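Local coordinates for protein glycosyl hydrolase, family 38 (Enterococcus faecalis, PDB 5KBP) that probably hydrolyses alpha-mannosidic linkages in carbohydrates, as a metal-binding member of glycosyl hydrolase family 38, at residues A302-K307 against G772-K777; T311-Q316 against T370-A375; G543-A548 against Y604-T609; Q581-E586 against M611-A616; Q658-T663 against Y797-P802. All blocks are in the same frame, centred on the assembly; numbering follows the deposited sequence.

Contact 1: A302-K307 against G772-K777; sequences ARVYLK and GEYTFK
The first turn of helix 304-332 lies against the start of strand 772-783, and the backbones come nearest at Tyr305 and Tyr774, whose CA atoms are 8.0 Å apart. Side chains bridge that gap. CG1 of Val304 reaches the strand at two aromatic rings. It meets the edge of the Phe776 ring at CE1, 4.0 Å away, and CE2 of Tyr774 at 4.1 Å. The Tyr774 ring passes beside Tyr305. Its CE2 edge packs on Tyr305 CB at 3.7 Å, and its OH lies 3.3 Å from Tyr305 CD1. The Tyr305 ring is held at its far end. Its CG sits between the backbone N and the carbonyl carbon (chi1 60°), and its OH accepts a 2.8 Å hydrogen bond from Arg303 NH1, in the guanidinium plane. Arg303 also forms salt bridges with Glu571 and Asp362. Ile751 of strand 745-753 touches Val304, Tyr774 and Phe776. Met369 of helix 362-393 packs on Tyr305, and strand 659-667 pairs with strand 772-783.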
# COMPACT_ATOMS: atom_id res chain seq x y z
N ALA A 302 -3.66 19.19 -7.72
CA ALA A 302 -3.39 17.92 -8.38
C ALA A 302 -3.73 16.77 -7.45
O ALA A 302 -3.31 16.75 -6.29
CB ALA A 302 -1.92 17.85 -8.80
N ARG A 303 -4.49 15.80 -7.97
CA ARG A 303 -4.92 14.62 -7.22
C ARG A 303 -5.51 15.02 -5.86
O ARG A 303 -4.93 14.80 -4.80
CB ARG A 303 -3.76 13.63 -7.04
CG ARG A 303 -3.14 13.15 -8.34
CD ARG A 303 -1.97 12.22 -8.06
NE ARG A 303 -1.30 11.76 -9.28
CZ ARG A 303 -1.52 10.58 -9.86
NH1 ARG A 303 -2.39 9.73 -9.33
NH2 ARG A 303 -0.86 10.25 -10.96
N VAL A 304 -6.70 15.62 -5.94
CA VAL A 304 -7.32 16.21 -4.75
C VAL A 304 -7.61 15.16 -3.69
O VAL A 304 -7.66 15.47 -2.49
CB VAL A 304 -8.60 16.98 -5.16
CG1 VAL A 304 -9.62 16.03 -5.76
CG2 VAL A 304 -9.18 17.74 -3.97
N TYR A 305 -7.79 13.90 -4.10
CA TYR A 305 -8.06 12.84 -3.13
C TYR A 305 -6.91 12.65 -2.16
O TYR A 305 -7.12 12.27 -1.00
CB TYR A 305 -8.39 11.53 -3.84
CG TYR A 305 -7.28 11.01 -4.74
CD1 TYR A 305 -7.22 11.39 -6.08
CD2 TYR A 305 -6.32 10.14 -4.26
CE1 TYR A 305 -6.21 10.92 -6.90
CE2 TYR A 305 -5.32 9.66 -5.08
CZ TYR A 305 -5.27 10.05 -6.40
OH TYR A 305 -4.27 9.57 -7.22
N LEU A 306 -5.67 12.91 -2.60
CA LEU A 306 -4.54 12.89 -1.69
C LEU A 306 -4.67 13.98 -0.63
O LEU A 306 -4.44 13.74 0.56
CB LEU A 306 -3.23 13.07 -2.47
CG LEU A 306 -2.83 11.98 -3.47
CD1 LEU A 306 -1.60 12.42 -4.25
CD2 LEU A 306 -2.57 10.67 -2.77
N LYS A 307 -5.04 15.19 -1.06
CA LYS A 307 -5.18 16.30 -0.11
C LYS A 307 -6.35 16.06 0.84
O LYS A 307 -6.28 16.44 2.01
CB LYS A 307 -5.37 17.61 -0.87
CG LYS A 307 -4.08 18.26 -1.37
CD LYS A 307 -3.50 17.54 -2.57
CE LYS A 307 -2.34 18.33 -3.15
NZ LYS A 307 -1.72 17.61 -4.30
N GLY A 772 -13.78 8.96 -11.10
CA GLY A 772 -14.56 8.23 -10.14
C GLY A 772 -15.38 9.16 -9.27
O GLY A 772 -15.57 10.34 -9.59
N GLU A 773 -15.87 8.61 -8.16
CA GLU A 773 -16.73 9.35 -7.24
C GLU A 773 -15.90 10.25 -6.33
O GLU A 773 -14.84 9.85 -5.82
CB GLU A 773 -17.54 8.37 -6.39
CG GLU A 773 -18.47 7.45 -7.17
CD GLU A 773 -19.87 8.00 -7.30
OE1 GLU A 773 -20.60 7.60 -8.23
OE2 GLU A 773 -20.26 8.84 -6.45
N TYR A 774 -16.39 11.47 -6.12
CA TYR A 774 -15.71 12.43 -5.26
C TYR A 774 -16.74 13.24 -4.49
O TYR A 774 -17.83 13.52 -4.98
CB TYR A 774 -14.81 13.38 -6.07
CG TYR A 774 -13.52 12.75 -6.54
CD1 TYR A 774 -13.46 12.05 -7.73
CD2 TYR A 774 -12.37 12.84 -5.77
CE1 TYR A 774 -12.28 11.46 -8.15
CE2 TYR A 774 -11.18 12.26 -6.18
CZ TYR A 774 -11.14 11.57 -7.37
OH TYR A 774 -9.97 10.99 -7.79
N THR A 775 -16.37 13.61 -3.26
CA THR A 775 -17.21 14.43 -2.40
C THR A 775 -16.35 15.55 -1.83
O THR A 775 -15.35 15.29 -1.15
CB THR A 775 -17.82 13.61 -1.26
OG1 THR A 775 -18.65 12.57 -1.81
CG2 THR A 775 -18.66 14.50 -0.36
N PHE A 776 -16.73 16.79 -2.11
CA PHE A 776 -16.00 17.97 -1.67
C PHE A 776 -16.79 18.67 -0.57
O PHE A 776 -17.95 19.05 -0.78
CB PHE A 776 -15.75 18.93 -2.84
CG PHE A 776 -15.23 18.25 -4.07
CD1 PHE A 776 -13.90 17.86 -4.16
CD2 PHE A 776 -16.07 17.99 -5.14
CE1 PHE A 776 -13.42 17.22 -5.29
CE2 PHE A 776 -15.60 17.36 -6.28
CZ PHE A 776 -14.27 16.98 -6.36
N LYS A 777 -16.16 18.84 0.59
CA LYS A 777 -16.78 19.48 1.74
C LYS A 777 -16.19 20.87 1.91
O LYS A 777 -14.98 21.02 2.05
CB LYS A 777 -16.58 18.65 3.01
CG LYS A 777 -17.27 17.29 2.98
CD LYS A 777 -17.08 16.55 4.29
CE LYS A 777 -17.78 15.20 4.27
NZ LYS A 777 -17.60 14.46 5.55

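Contact 2: T311-Q316 against T370-A375; sequences TKVQRQ and TRFENA. With SO4 (sulfate ion), chain F.
Helices 304-332 and 362-393 pack together in the alpha-mannosidase middle domain, and Val313 packs between them. The CA atoms of Val313 and Phe372 are 6.9 Å apart. The two methyls of Val313 divide the work. CG1 is anti to the backbone N (chi1 177°) and meets CB of Ala375 at 3.9 Å. CG2 lies 3.7 Å from the backbone O of Phe372 and 3.9 Å from its ring atom CD1. Val313, Phe372 and Ala375 are all buried, and the side-chain contacts between them are apolar. Leu347 of helix 337-348 packs on both Val313 and Phe372. On the exposed side, Lys312 bends at its third torsion (60°), and its NZ gives a 3.1 Å hydrogen bond to O4 of a sulfate, likely picked up from the crystallisation medium. Lys312 also makes a cation-pi contact with Trp309. Thr370 OG1 is hydrogen-bonded to Thr370 OG1 of the second subunit. The arrangement is helix-helix packing, consistent with the helical bundle of the family 38 middle domain.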
# COMPACT_ATOMS: atom_id res chain seq x y z
N THR A 311 -5.85 15.77 4.89
CA THR A 311 -6.62 16.55 5.85
C THR A 311 -7.33 15.64 6.85
O THR A 311 -7.35 15.92 8.05
CB THR A 311 -7.64 17.42 5.12
OG1 THR A 311 -6.95 18.41 4.34
CG2 THR A 311 -8.56 18.13 6.11
N LYS A 312 -7.90 14.53 6.37
CA LYS A 312 -8.65 13.63 7.25
C LYS A 312 -7.74 12.97 8.28
O LYS A 312 -8.05 12.94 9.47
CB LYS A 312 -9.38 12.58 6.42
CG LYS A 312 -10.08 11.52 7.25
CD LYS A 312 -10.97 10.63 6.39
CE LYS A 312 -10.17 9.91 5.32
NZ LYS A 312 -11.03 9.02 4.49
N VAL A 313 -6.60 12.43 7.83
CA VAL A 313 -5.70 11.73 8.74
C VAL A 313 -5.07 12.70 9.73
O VAL A 313 -4.86 12.36 10.90
CB VAL A 313 -4.63 10.96 7.94
CG1 VAL A 313 -3.64 10.28 8.87
CG2 VAL A 313 -5.28 9.94 7.02
N GLN A 314 -4.76 13.92 9.29
CA GLN A 314 -4.15 14.90 10.18
C GLN A 314 -5.11 15.31 11.29
O GLN A 314 -4.72 15.37 12.46
CB GLN A 314 -3.69 16.12 9.38
CG GLN A 314 -2.42 15.89 8.57
CD GLN A 314 -2.14 17.02 7.61
OE1 GLN A 314 -0.98 17.32 7.31
NE2 GLN A 314 -3.19 17.66 7.12
N ARG A 315 -6.37 15.59 10.94
CA ARG A 315 -7.37 15.89 11.97
C ARG A 315 -7.58 14.70 12.90
O ARG A 315 -7.80 14.87 14.10
CB ARG A 315 -8.69 16.29 11.32
CG ARG A 315 -8.59 17.53 10.43
CD ARG A 315 -8.25 18.76 11.25
NE ARG A 315 -7.42 19.70 10.49
CZ ARG A 315 -6.09 19.71 10.52
NH1 ARG A 315 -5.42 20.59 9.80
NH2 ARG A 315 -5.44 18.83 11.27
N GLN A 316 -7.51 13.48 12.35
CA GLN A 316 -7.70 12.28 13.17
C GLN A 316 -6.62 12.15 14.23
O GLN A 316 -6.89 11.66 15.34
CB GLN A 316 -7.72 11.04 12.27
CG GLN A 316 -7.88 9.73 13.01
CD GLN A 316 -9.25 9.59 13.64
OE1 GLN A 316 -10.26 9.97 13.06
NE2 GLN A 316 -9.29 9.04 14.85
N THR A 370 -2.19 3.58 0.56
CA THR A 370 -1.98 2.55 1.57
C THR A 370 -1.44 3.15 2.86
O THR A 370 -1.88 2.79 3.96
CB THR A 370 -1.02 1.48 1.04
OG1 THR A 370 -1.64 0.79 -0.06
CG2 THR A 370 -0.67 0.48 2.13
N ARG A 371 -0.49 4.08 2.75
CA ARG A 371 0.02 4.76 3.94
C ARG A 371 -1.07 5.56 4.63
O ARG A 371 -1.16 5.57 5.86
CB ARG A 371 1.19 5.68 3.56
CG ARG A 371 2.35 4.98 2.86
CD ARG A 371 3.58 5.87 2.88
NE ARG A 371 4.68 5.33 2.08
CZ ARG A 371 4.99 5.76 0.86
NH1 ARG A 371 6.01 5.21 0.21
NH2 ARG A 371 4.29 6.73 0.29
N PHE A 372 -1.92 6.24 3.85
CA PHE A 372 -3.03 6.99 4.42
C PHE A 372 -3.99 6.07 5.16
O PHE A 372 -4.41 6.37 6.29
CB PHE A 372 -3.76 7.77 3.33
CG PHE A 372 -3.15 9.10 3.02
CD1 PHE A 372 -2.81 9.97 4.04
CD2 PHE A 372 -2.92 9.49 1.71
CE1 PHE A 372 -2.25 11.20 3.75
CE2 PHE A 372 -2.37 10.72 1.42
CZ PHE A 372 -2.03 11.58 2.44
N GLU A 373 -4.34 4.94 4.55
CA GLU A 373 -5.24 3.99 5.20
C GLU A 373 -4.64 3.47 6.50
O GLU A 373 -5.34 3.39 7.52
CB GLU A 373 -5.53 2.82 4.26
CG GLU A 373 -6.31 3.19 3.00
CD GLU A 373 -7.81 3.08 3.19
OE1 GLU A 373 -8.55 3.42 2.24
OE2 GLU A 373 -8.24 2.65 4.28
N ASN A 374 -3.35 3.14 6.49
CA ASN A 374 -2.72 2.57 7.68
C ASN A 374 -2.60 3.59 8.80
O ASN A 374 -2.92 3.30 9.96
CB ASN A 374 -1.34 2.00 7.32
CG ASN A 374 -1.43 0.74 6.48
OD1 ASN A 374 -2.44 0.03 6.52
ND2 ASN A 374 -0.39 0.47 5.71
N ALA A 375 -2.15 4.80 8.47
CA ALA A 375 -2.07 5.85 9.48
C ALA A 375 -3.44 6.20 10.03
O ALA A 375 -3.60 6.41 11.24
CB ALA A 375 -1.40 7.10 8.90
S SO4 F . -12.86 7.18 7.81
O1 SO4 F . -12.25 5.91 8.18
O2 SO4 F . -14.22 7.24 8.32
O3 SO4 F . -12.08 8.28 8.38
O4 SO4 F . -12.88 7.31 6.35

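Contact 3: G543-A548 against Y604-T609; sequences GSLTIA and YQIKQT
Ile606 and Gln608 reach from strand 601-613 to Gly543, at the turn leading into strand 545-549. The CA atoms of Gly543 and Ile606 are 6.5 Å apart. Ile606 has CG1 anti to its carbonyl carbon (chi1 -57°), and an extended second torsion carries CD1 outward. CD1 then lies 3.8 Å from the backbone O of Gly543 and 4.2 Å from CD2 of Leu545. The CG2 branch of Ile606 is 4.2 Å from both CA and O of Gly543. Leu545 supplies the other side of this small apolar patch through the end of its side chain. Gln608 approaches differently. Its chain bends at the second torsion (145°), which brings the amide NE2 to 3.5 Å from Gly543 CA. The same NE2 makes a weak hydrogen bond to the backbone O of Asn542. All four touching residues are buried. Two antiparallel sheets pack face to face here, a beta-sandwich arrangement consistent with the galactose-mutarotase-like C-terminal domain of the family. Ile539 of strand 535-539 packs on both Leu545 and Ile606, and Phe562 of strand 555-566 touches Gln608. Within its own sheet, strand 601-613 runs between strands 591-597 and 641-653.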
# COMPACT_ATOMS: atom_id res chain seq x y z
N GLY A 543 -29.57 27.85 -9.45
CA GLY A 543 -28.77 27.02 -8.58
C GLY A 543 -27.81 27.80 -7.72
O GLY A 543 -27.25 27.24 -6.77
N SER A 544 -27.60 29.08 -8.02
CA SER A 544 -26.76 29.95 -7.22
C SER A 544 -27.50 30.40 -5.97
O SER A 544 -28.72 30.24 -5.84
CB SER A 544 -26.31 31.16 -8.04
OG SER A 544 -27.43 31.85 -8.59
N LEU A 545 -26.74 30.96 -5.03
CA LEU A 545 -27.28 31.38 -3.74
C LEU A 545 -27.29 32.90 -3.64
O LEU A 545 -26.35 33.57 -4.07
CB LEU A 545 -26.45 30.79 -2.59
CG LEU A 545 -26.22 29.28 -2.60
CD1 LEU A 545 -25.49 28.86 -1.34
CD2 LEU A 545 -27.54 28.54 -2.74
N THR A 546 -28.37 33.43 -3.06
CA THR A 546 -28.47 34.84 -2.70
C THR A 546 -28.66 34.91 -1.19
O THR A 546 -29.72 34.56 -0.67
CB THR A 546 -29.63 35.52 -3.43
OG1 THR A 546 -29.35 35.54 -4.84
CG2 THR A 546 -29.81 36.95 -2.93
N ILE A 547 -27.62 35.36 -0.49
CA ILE A 547 -27.59 35.37 0.97
C ILE A 547 -27.73 36.80 1.46
O ILE A 547 -27.20 37.73 0.85
CB ILE A 547 -26.30 34.72 1.51
CG1 ILE A 547 -25.92 33.50 0.68
CG2 ILE A 547 -26.47 34.34 2.97
CD1 ILE A 547 -26.92 32.37 0.74
N ALA A 548 -28.44 36.97 2.57
CA ALA A 548 -28.60 38.26 3.22
C ALA A 548 -28.11 38.15 4.66
O ALA A 548 -28.63 37.34 5.43
CB ALA A 548 -30.06 38.73 3.19
N TYR A 604 -30.97 21.48 1.64
CA TYR A 604 -31.48 21.45 0.28
C TYR A 604 -30.52 20.68 -0.62
O TYR A 604 -29.30 20.74 -0.44
CB TYR A 604 -31.67 22.86 -0.28
CG TYR A 604 -32.97 23.53 0.09
CD1 TYR A 604 -33.17 24.06 1.35
CD2 TYR A 604 -34.00 23.63 -0.83
CE1 TYR A 604 -34.36 24.67 1.69
CE2 TYR A 604 -35.20 24.24 -0.50
CZ TYR A 604 -35.37 24.76 0.76
OH TYR A 604 -36.55 25.37 1.10
N GLN A 605 -31.08 19.96 -1.59
CA GLN A 605 -30.30 19.30 -2.62
C GLN A 605 -30.39 20.10 -3.90
O GLN A 605 -31.50 20.42 -4.36
CB GLN A 605 -30.78 17.87 -2.85
CG GLN A 605 -29.89 17.07 -3.80
CD GLN A 605 -30.61 15.89 -4.43
OE1 GLN A 605 -31.64 16.06 -5.08
NE2 GLN A 605 -30.07 14.70 -4.25
N ILE A 606 -29.24 20.43 -4.48
CA ILE A 606 -29.17 21.17 -5.74
C ILE A 606 -28.53 20.26 -6.77
O ILE A 606 -27.37 19.86 -6.62
CB ILE A 606 -28.38 22.48 -5.59
CG1 ILE A 606 -29.00 23.36 -4.50
CG2 ILE A 606 -28.34 23.22 -6.92
CD1 ILE A 606 -28.22 24.63 -4.23
N LYS A 607 -29.28 19.94 -7.83
CA LYS A 607 -28.80 19.10 -8.91
C LYS A 607 -28.65 19.92 -10.18
O LYS A 607 -29.60 20.57 -10.62
CB LYS A 607 -29.75 17.92 -9.15
CG LYS A 607 -29.51 16.72 -8.26
CD LYS A 607 -30.38 15.55 -8.68
CE LYS A 607 -30.05 14.29 -7.90
NZ LYS A 607 -30.86 13.13 -8.36
N GLN A 608 -27.46 19.88 -10.77
CA GLN A 608 -27.16 20.56 -12.02
C GLN A 608 -26.43 19.59 -12.95
O GLN A 608 -25.45 18.97 -12.54
CB GLN A 608 -26.32 21.81 -11.79
CG GLN A 608 -27.01 22.90 -11.00
CD GLN A 608 -26.06 23.66 -10.10
OE1 GLN A 608 -25.10 23.09 -9.57
NE2 GLN A 608 -26.31 24.95 -9.92
N THR A 609 -26.93 19.47 -14.17
CA THR A 609 -26.29 18.67 -15.21
C THR A 609 -25.76 19.60 -16.29
O THR A 609 -26.50 20.43 -16.83
CB THR A 609 -27.26 17.65 -15.81
OG1 THR A 609 -27.57 16.65 -14.83
CG2 THR A 609 -26.65 16.98 -17.03

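Contact 4: Q581-E586 against M611-A616; sequences QGITTE and MLPVAA
Two antiparallel sheets of the C-terminal domain meet near one border, where Ile583 of the short strand 583-584 packs on the end of strand 601-613. The CA atoms of Ile583 and Leu612 are 7.7 Å apart. Ile583 carries the contact from its side. A chi1 of -65° and an extended second torsion carry its CD1 across to three residues in a row. CD1 lies 3.5 Å from the backbone O of Met611, 3.9 Å from CD2 of Leu612 and 3.9 Å from CD of Pro613. The other branch, CG2 of Ile583, also meets Leu612 CD2, at 4.0 Å. That one leucine methyl therefore touches both arms of the isoleucine. The Met611 side chain leads away, and this residue contributes its carbonyl. Further along, Thr584 OG1 accepts a hydrogen bond of 3.3 Å from the backbone N of Glu586, which makes an ST turn. The same OG1 is hydrogen-bonded to the backbone O of Phe562. Between the two segments the chemistry is van der Waals contact, methyl on methyl and methylene, and one methyl against a carbonyl oxygen. Leu612 and Pro613 are buried. The contact is thus dispersive and partly hydrophobic, with no polar tie fixing its register, and Ile583 keeps some solvent exposure.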
# COMPACT_ATOMS: atom_id res chain seq x y z
N GLN A 581 -13.13 29.02 -23.39
CA GLN A 581 -13.70 30.17 -22.69
C GLN A 581 -14.53 29.75 -21.48
O GLN A 581 -15.20 30.60 -20.88
CB GLN A 581 -14.53 31.02 -23.65
CG GLN A 581 -13.69 31.73 -24.70
CD GLN A 581 -14.52 32.23 -25.87
OE1 GLN A 581 -15.33 31.50 -26.43
NE2 GLN A 581 -14.30 33.49 -26.25
N GLY A 582 -14.50 28.48 -21.12
CA GLY A 582 -15.13 28.01 -19.89
C GLY A 582 -16.57 27.59 -20.08
O GLY A 582 -17.23 27.92 -21.07
N ILE A 583 -17.06 26.82 -19.11
CA ILE A 583 -18.45 26.39 -19.05
C ILE A 583 -18.93 26.56 -17.61
O ILE A 583 -18.30 26.05 -16.68
CB ILE A 583 -18.62 24.92 -19.50
CG1 ILE A 583 -18.26 24.77 -20.98
CG2 ILE A 583 -20.04 24.45 -19.25
CD1 ILE A 583 -18.32 23.34 -21.48
N THR A 584 -20.03 27.29 -17.43
CA THR A 584 -20.52 27.64 -16.11
C THR A 584 -21.95 27.15 -15.93
O THR A 584 -22.66 26.86 -16.89
CB THR A 584 -20.45 29.15 -15.87
OG1 THR A 584 -20.83 29.44 -14.52
CG2 THR A 584 -21.39 29.88 -16.82
N THR A 585 -22.36 27.07 -14.66
CA THR A 585 -23.73 26.73 -14.31
C THR A 585 -24.62 27.96 -14.16
O THR A 585 -25.76 27.84 -13.70
CB THR A 585 -23.76 25.91 -13.01
OG1 THR A 585 -23.18 26.68 -11.95
CG2 THR A 585 -22.99 24.61 -13.18
N GLU A 586 -24.11 29.15 -14.53
CA GLU A 586 -24.89 30.37 -14.37
C GLU A 586 -26.15 30.36 -15.23
O GLU A 586 -27.16 30.97 -14.86
CB GLU A 586 -24.03 31.59 -14.73
CG GLU A 586 -24.72 32.93 -14.48
CD GLU A 586 -24.02 34.08 -15.18
OE1 GLU A 586 -23.16 33.82 -16.05
OE2 GLU A 586 -24.33 35.24 -14.86
N MET A 611 -22.95 19.79 -19.83
CA MET A 611 -22.30 19.01 -20.87
C MET A 611 -20.85 19.46 -21.00
O MET A 611 -20.58 20.61 -21.35
CB MET A 611 -23.04 19.17 -22.20
CG MET A 611 -24.48 18.71 -22.16
SD MET A 611 -24.65 16.93 -21.90
CE MET A 611 -23.88 16.30 -23.40
N LEU A 612 -19.93 18.55 -20.72
CA LEU A 612 -18.51 18.87 -20.71
C LEU A 612 -17.77 18.09 -21.80
O LEU A 612 -18.16 16.97 -22.14
CB LEU A 612 -17.88 18.57 -19.35
CG LEU A 612 -18.37 19.39 -18.16
CD1 LEU A 612 -17.54 19.08 -16.93
CD2 LEU A 612 -18.33 20.87 -18.49
N PRO A 613 -16.72 18.68 -22.37
CA PRO A 613 -15.86 17.91 -23.27
C PRO A 613 -15.29 16.69 -22.57
O PRO A 613 -14.90 16.74 -21.41
CB PRO A 613 -14.76 18.91 -23.64
CG PRO A 613 -15.39 20.25 -23.45
CD PRO A 613 -16.32 20.09 -22.28
N VAL A 614 -15.26 15.56 -23.30
CA VAL A 614 -14.81 14.31 -22.70
C VAL A 614 -13.35 14.41 -22.27
O VAL A 614 -12.96 13.87 -21.23
CB VAL A 614 -15.04 13.14 -23.69
CG1 VAL A 614 -14.54 11.83 -23.09
CG2 VAL A 614 -16.51 13.05 -24.05
N ALA A 615 -12.54 15.11 -23.05
CA ALA A 615 -11.12 15.31 -22.77
C ALA A 615 -10.62 16.39 -23.72
O ALA A 615 -11.40 17.09 -24.36
CB ALA A 615 -10.33 14.01 -22.91
N ALA A 616 -9.30 16.52 -23.80
CA ALA A 616 -8.71 17.30 -24.88
C ALA A 616 -8.68 16.46 -26.15
O ALA A 616 -8.83 15.24 -26.12
CB ALA A 616 -7.30 17.76 -24.51

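Contact 5: Q658-T663 against Y797-P802; sequences QLFFET and YSAQIP
Phe660 and Ala799 make the close part of this contact. Their side chains meet at one point, where CB of Ala799 lies 3.9 Å from CE2 of Phe660, at the edge of the ring and near its plane. In Phe660, CG stands beside the backbone N (chi1 -68°), which sends the ring out from strand 659-667 to helix 789-799. The rest is looser. The amide NE2 of Gln658 comes only to 4.4 Å from Ala799 CB. Its stronger tie is a hydrogen bond to the backbone O of Gln795, one turn earlier in the helix, so the buried glutamine is anchored there. Phe660 and Ala799 are both partly exposed, and the nearest CA atoms, of Gln658 and Ala799, stand 9.1 Å apart. The next residue, Gln800, is hydrogen-bonded through NE2 to the backbone O of Asn732. Strand 659-667 runs between strands 641-653 and 772-783. Its Leu659 and Phe661 pack on strand 545-549.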
# COMPACT_ATOMS: atom_id res chain seq x y z
N GLN A 658 -22.85 29.41 9.91
CA GLN A 658 -22.09 28.66 8.92
C GLN A 658 -23.03 27.96 7.95
O GLN A 658 -23.94 27.23 8.36
CB GLN A 658 -21.18 27.63 9.60
CG GLN A 658 -20.01 28.23 10.36
CD GLN A 658 -19.05 27.17 10.86
OE1 GLN A 658 -19.46 26.18 11.47
NE2 GLN A 658 -17.76 27.37 10.60
N LEU A 659 -22.81 28.17 6.66
CA LEU A 659 -23.57 27.52 5.60
C LEU A 659 -22.68 26.43 5.00
O LEU A 659 -21.67 26.73 4.36
CB LEU A 659 -24.01 28.53 4.54
CG LEU A 659 -25.18 28.13 3.64
CD1 LEU A 659 -26.47 28.07 4.43
CD2 LEU A 659 -25.30 29.09 2.47
N PHE A 660 -23.06 25.17 5.22
CA PHE A 660 -22.23 24.04 4.82
C PHE A 660 -22.62 23.54 3.43
O PHE A 660 -23.80 23.52 3.07
CB PHE A 660 -22.35 22.91 5.83
CG PHE A 660 -21.76 23.23 7.17
CD1 PHE A 660 -22.50 23.88 8.14
CD2 PHE A 660 -20.45 22.87 7.47
CE1 PHE A 660 -21.96 24.17 9.38
CE2 PHE A 660 -19.90 23.16 8.70
CZ PHE A 660 -20.65 23.82 9.66
N PHE A 661 -21.61 23.14 2.66
CA PHE A 661 -21.81 22.60 1.32
C PHE A 661 -21.16 21.23 1.21
O PHE A 661 -20.13 20.95 1.84
CB PHE A 661 -21.22 23.53 0.25
CG PHE A 661 -21.67 24.95 0.38
CD1 PHE A 661 -23.00 25.29 0.18
CD2 PHE A 661 -20.76 25.96 0.67
CE1 PHE A 661 -23.42 26.60 0.30
CE2 PHE A 661 -21.17 27.27 0.78
CZ PHE A 661 -22.50 27.59 0.59
N GLU A 662 -21.77 20.37 0.40
CA GLU A 662 -21.24 19.03 0.14
C GLU A 662 -21.55 18.70 -1.32
O GLU A 662 -22.67 18.30 -1.65
CB GLU A 662 -21.85 17.99 1.08
CG GLU A 662 -20.88 16.91 1.51
CD GLU A 662 -21.50 15.90 2.45
OE1 GLU A 662 -22.00 14.86 1.97
OE2 GLU A 662 -21.50 16.14 3.67
N THR A 663 -20.55 18.87 -2.19
CA THR A 663 -20.70 18.65 -3.62
C THR A 663 -20.15 17.28 -3.98
O THR A 663 -19.02 16.94 -3.61
CB THR A 663 -19.99 19.74 -4.42
OG1 THR A 663 -20.56 21.02 -4.11
CG2 THR A 663 -20.11 19.47 -5.91
N TYR A 797 -11.86 26.32 11.63
CA TYR A 797 -11.08 25.24 12.21
C TYR A 797 -11.98 24.21 12.88
O TYR A 797 -11.72 23.00 12.81
CB TYR A 797 -10.08 25.80 13.23
CG TYR A 797 -9.03 26.72 12.66
CD1 TYR A 797 -8.42 26.45 11.45
CD2 TYR A 797 -8.65 27.87 13.35
CE1 TYR A 797 -7.46 27.30 10.93
CE2 TYR A 797 -7.69 28.72 12.84
CZ TYR A 797 -7.10 28.43 11.63
OH TYR A 797 -6.14 29.28 11.12
N SER A 798 -13.04 24.68 13.54
CA SER A 798 -13.91 23.79 14.30
C SER A 798 -14.73 22.88 13.39
O SER A 798 -15.11 21.78 13.81
CB SER A 798 -14.83 24.60 15.21
OG SER A 798 -15.62 23.76 16.03
N ALA A 799 -15.00 23.31 12.16
CA ALA A 799 -15.79 22.50 11.25
C ALA A 799 -15.05 21.25 10.80
O ALA A 799 -15.68 20.24 10.46
CB ALA A 799 -16.22 23.33 10.04
N GLN A 800 -13.71 21.29 10.79
CA GLN A 800 -12.91 20.13 10.41
C GLN A 800 -12.78 19.11 11.52
O GLN A 800 -12.24 18.02 11.28
CB GLN A 800 -11.52 20.58 9.96
CG GLN A 800 -11.47 21.26 8.61
CD GLN A 800 -10.05 21.45 8.11
OE1 GLN A 800 -9.09 21.19 8.83
NE2 GLN A 800 -9.92 21.91 6.87
N ILE A 801 -13.24 19.41 12.73
CA ILE A 801 -13.06 18.53 13.88
C ILE A 801 -14.41 17.99 14.31
O ILE A 801 -15.15 18.69 15.02
CB ILE A 801 -12.36 19.26 15.03
CG1 ILE A 801 -11.07 19.93 14.54
CG2 ILE A 801 -12.06 18.30 16.17
CD1 ILE A 801 -10.40 20.81 15.57
N PRO A 802 -14.78 16.77 13.93
CA PRO A 802 -16.12 16.26 14.27
C PRO A 802 -16.23 15.92 15.75
O PRO A 802 -15.24 15.69 16.44
CB PRO A 802 -16.24 15.01 13.40
CG PRO A 802 -14.83 14.54 13.23
CD PRO A 802 -14.00 15.80 13.16

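Overall arrangement
Contacts 1 and 2 share helix 304-332 and lie about 14 Å apart between centres. They touch where Leu306 O meets Phe372 CZ at 3.7 Å. Strand 772-783 of contact 1 neighbours strand 659-667 of contact 5, and Phe776 N probably hydrogen-bonds Thr663 O at 2.7 Å. Contact 5 also returns to contact 2 through a probable hydrogen bond of 2.8 Å between Arg315 NE and Gln800 OE1. Contacts 3 and 4 both use strand 601-613, with centres about 19 Å apart. Contact 3 meets contact 5 at Leu545 CD1 and Phe661 CE1, 3.5 Å apart. All five lie away from Phe253 and Tyr256, which are known to bind calcium; none is bound to this chain here.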